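PDB 5IKY: oxalate biosynthetic component 1 from Burkholderia thailandensis, which makes oxalate under quorum-sensing control as a bifunctional enzyme, pairing a serine hydrolase activity with an additional lyase activity. Local coordinates for residues 59-64 against 157-162. Residues are numbered along the deposited sequence; the frame is centred on the assembly and turned at random.
Sequences GIVREY and HTYLSP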
loop_
_atom_site.group_PDB
_atom_site.type_symbol
_atom_site.label_atom_id
_atom_site.label_comp_id
_atom_site.label_asym_id
_atom_site.label_seq_id
_atom_site.Cartn_x
_atom_site.Cartn_y
_atom_site.Cartn_z
ATOM N N GLY A 59 23.707 40.039 7.310
ATOM C CA GLY A 59 23.036 38.897 6.716
ATOM C C GLY A 59 22.326 39.244 5.419
ATOM O O GLY A 59 22.042 40.412 5.155
ATOM N N ILE A 60 22.038 38.230 4.606
ATOM C CA ILE A 60 21.350 38.446 3.335
ATOM C C ILE A 60 19.961 37.817 3.338
ATOM O O ILE A 60 19.716 36.842 4.047
ATOM C CB ILE A 60 22.154 37.879 2.150
ATOM C CG1 ILE A 60 22.324 36.368 2.293
ATOM C CG2 ILE A 60 23.508 38.561 2.048
ATOM C CD1 ILE A 60 23.126 35.745 1.180
ATOM N N VAL A 61 19.053 38.377 2.542
ATOM C CA VAL A 61 17.681 37.882 2.493
ATOM C C VAL A 61 17.125 37.854 1.068
ATOM O O VAL A 61 17.490 38.676 0.224
ATOM C CB VAL A 61 16.746 38.732 3.390
ATOM C CG1 VAL A 61 16.440 40.073 2.745
ATOM C CG2 VAL A 61 15.459 37.982 3.698
ATOM N N ARG A 62 16.260 36.880 0.806
ATOM C CA ARG A 62 15.503 36.816 -0.436
ATOM C C ARG A 62 14.020 36.802 -0.092
ATOM O O ARG A 62 13.464 35.756 0.243
ATOM C CB ARG A 62 15.880 35.576 -1.251
ATOM C CG ARG A 62 15.095 35.414 -2.547
ATOM C CD ARG A 62 15.504 36.437 -3.596
ATOM N NE ARG A 62 14.811 36.224 -4.865
ATOM C CZ ARG A 62 13.757 36.924 -5.270
ATOM N NH1 ARG A 62 13.276 37.899 -4.512
ATOM N NH2 ARG A 62 13.189 36.656 -6.439
ATOM N N GLU A 63 13.388 37.969 -0.157
ATOM C CA GLU A 63 11.997 38.096 0.259
ATOM C C GLU A 63 11.100 38.625 -0.853
ATOM O O GLU A 63 11.533 39.411 -1.692
ATOM C CB GLU A 63 11.890 39.010 1.481
ATOM C CG GLU A 63 12.397 40.425 1.252
ATOM C CD GLU A 63 12.037 41.359 2.390
ATOM O OE1 GLU A 63 11.038 41.087 3.091
ATOM O OE2 GLU A 63 12.749 42.368 2.584
ATOM N N TYR A 64 9.846 38.181 -0.840
ATOM C CA TYR A 64 8.831 38.671 -1.764
ATOM C C TYR A 64 7.440 38.228 -1.318
ATOM O O TYR A 64 7.194 37.037 -1.122
ATOM C CB TYR A 64 9.103 38.181 -3.190
ATOM C CG TYR A 64 8.125 38.708 -4.219
ATOM C CD1 TYR A 64 8.287 39.968 -4.776
ATOM C CD2 TYR A 64 7.041 37.942 -4.635
ATOM C CE1 TYR A 64 7.396 40.457 -5.719
ATOM C CE2 TYR A 64 6.147 38.422 -5.575
ATOM C CZ TYR A 64 6.330 39.678 -6.112
ATOM O OH TYR A 64 5.443 40.158 -7.047
ATOM N N HIS A 157 10.753 34.089 1.732
ATOM C CA HIS A 157 11.326 34.852 2.826
ATOM C C HIS A 157 12.472 34.056 3.434
ATOM O O HIS A 157 12.361 33.526 4.538
ATOM C CB HIS A 157 10.265 35.176 3.877
ATOM C CG HIS A 157 10.560 36.410 4.671
ATOM N ND1 HIS A 157 11.471 36.431 5.704
ATOM C CD2 HIS A 157 10.076 37.670 4.570
ATOM C CE1 HIS A 157 11.525 37.648 6.214
ATOM N NE2 HIS A 157 10.689 38.419 5.544
ATOM N N THR A 158 13.571 33.968 2.692
ATOM C CA THR A 158 14.720 33.171 3.101
ATOM C C THR A 158 15.884 34.059 3.522
ATOM O O THR A 158 16.299 34.950 2.782
ATOM C CB THR A 158 15.174 32.229 1.972
ATOM O OG1 THR A 158 14.178 31.219 1.768
ATOM C CG2 THR A 158 16.486 31.565 2.329
ATOM N N TYR A 159 16.408 33.804 4.717
ATOM C CA TYR A 159 17.472 34.624 5.283
ATOM C C TYR A 159 18.688 33.782 5.654
ATOM O O TYR A 159 18.559 32.623 6.044
ATOM C CB TYR A 159 16.950 35.378 6.510
ATOM C CG TYR A 159 18.012 36.094 7.318
ATOM C CD1 TYR A 159 18.631 35.471 8.393
ATOM C CD2 TYR A 159 18.384 37.396 7.014
ATOM C CE1 TYR A 159 19.595 36.115 9.137
ATOM C CE2 TYR A 159 19.350 38.052 7.753
ATOM C CZ TYR A 159 19.951 37.405 8.813
ATOM O OH TYR A 159 20.911 38.049 9.554
ATOM N N LEU A 160 19.870 34.375 5.525
ATOM C CA LEU A 160 21.103 33.739 5.969
ATOM C C LEU A 160 21.862 34.680 6.896
ATOM O O LEU A 160 22.014 35.864 6.601
ATOM C CB LEU A 160 21.977 33.343 4.777
ATOM C CG LEU A 160 21.458 32.191 3.914
ATOM C CD1 LEU A 160 22.374 31.943 2.727
ATOM C CD2 LEU A 160 21.311 30.935 4.745
ATOM N N SER A 161 22.333 34.142 8.016
ATOM C CA SER A 161 23.035 34.932 9.023
ATOM C C SER A 161 24.334 35.536 8.491
ATOM O O SER A 161 24.901 35.034 7.519
ATOM C CB SER A 161 23.332 34.068 10.248
ATOM O OG SER A 161 24.223 33.017 9.918
ATOM N N PRO A 162 24.795 36.633 9.115
ATOM C CA PRO A 162 26.092 37.243 8.805
ATOM C C PRO A 162 27.201 36.202 8.773
ATOM O O PRO A 162 28.090 36.265 7.926
ATOM C CB PRO A 162 26.314 38.224 9.960
ATOM C CG PRO A 162 24.978 38.399 10.627
ATOM C CD PRO A 162 23.973 37.505 9.967
#
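Val-61 and Tyr-159 are paired across two antiparallel strands, as are Glu-63 and His-157, with all four side chains on one face; Ile-60 with Leu-160 and Arg-62 with Thr-158 occupy the other. Strand 60-64 is the middle of a three-stranded antiparallel sheet, with strand 156-160 on one flank and 185-186 on the other; both paired segments fall in the region assigned to the Oxalate Biosynthetic Component A N-terminal family. Two hydrogen-bonded pairs, each closed by two reciprocal N-H...O bonds, join it to 157-160; among the four, Leu-160 N reaches Ile-60 O at 2.9 Å, and Arg-62 N reaches Thr-158 O at 2.8 Å. The phenol of Tyr-159 stretches back along the neighbouring strand because CG is anti to the backbone N (chi1 171°). Its CD2 passes 3.3 Å from Ile-60 O, its OH ends 3.6 Å from Gly-59 CA, and CB of Val-61 sits at the ring edge. Phe-26 stacks on this ring, and Trp-192 meets it at an inclined angle. On the reverse face Ile-60 and Leu-160 run side by side, CG1 of the former 3.9 Å from CB of the latter, beneath helices 162-172 and 176-181. Arg-62 NH2 hydrogen-bonds the carbonyl O of Pro-107, and Thr-158 OG1 shares a hydrogen bond with Trp-141 NE1. Where strand 157-160 gives way to helix 162-172, Pro-162 sets CD 3.7 Å from Gly-59 CA. Toward the far end Glu-63 and His-157 also point the same way, the carboxylate plane 84° from the imidazole. Glu-63 OE2 forms a salt bridge with Arg-102; OE1 merely lies obliquely to the ring, 3.6 Å from His-157 NE2.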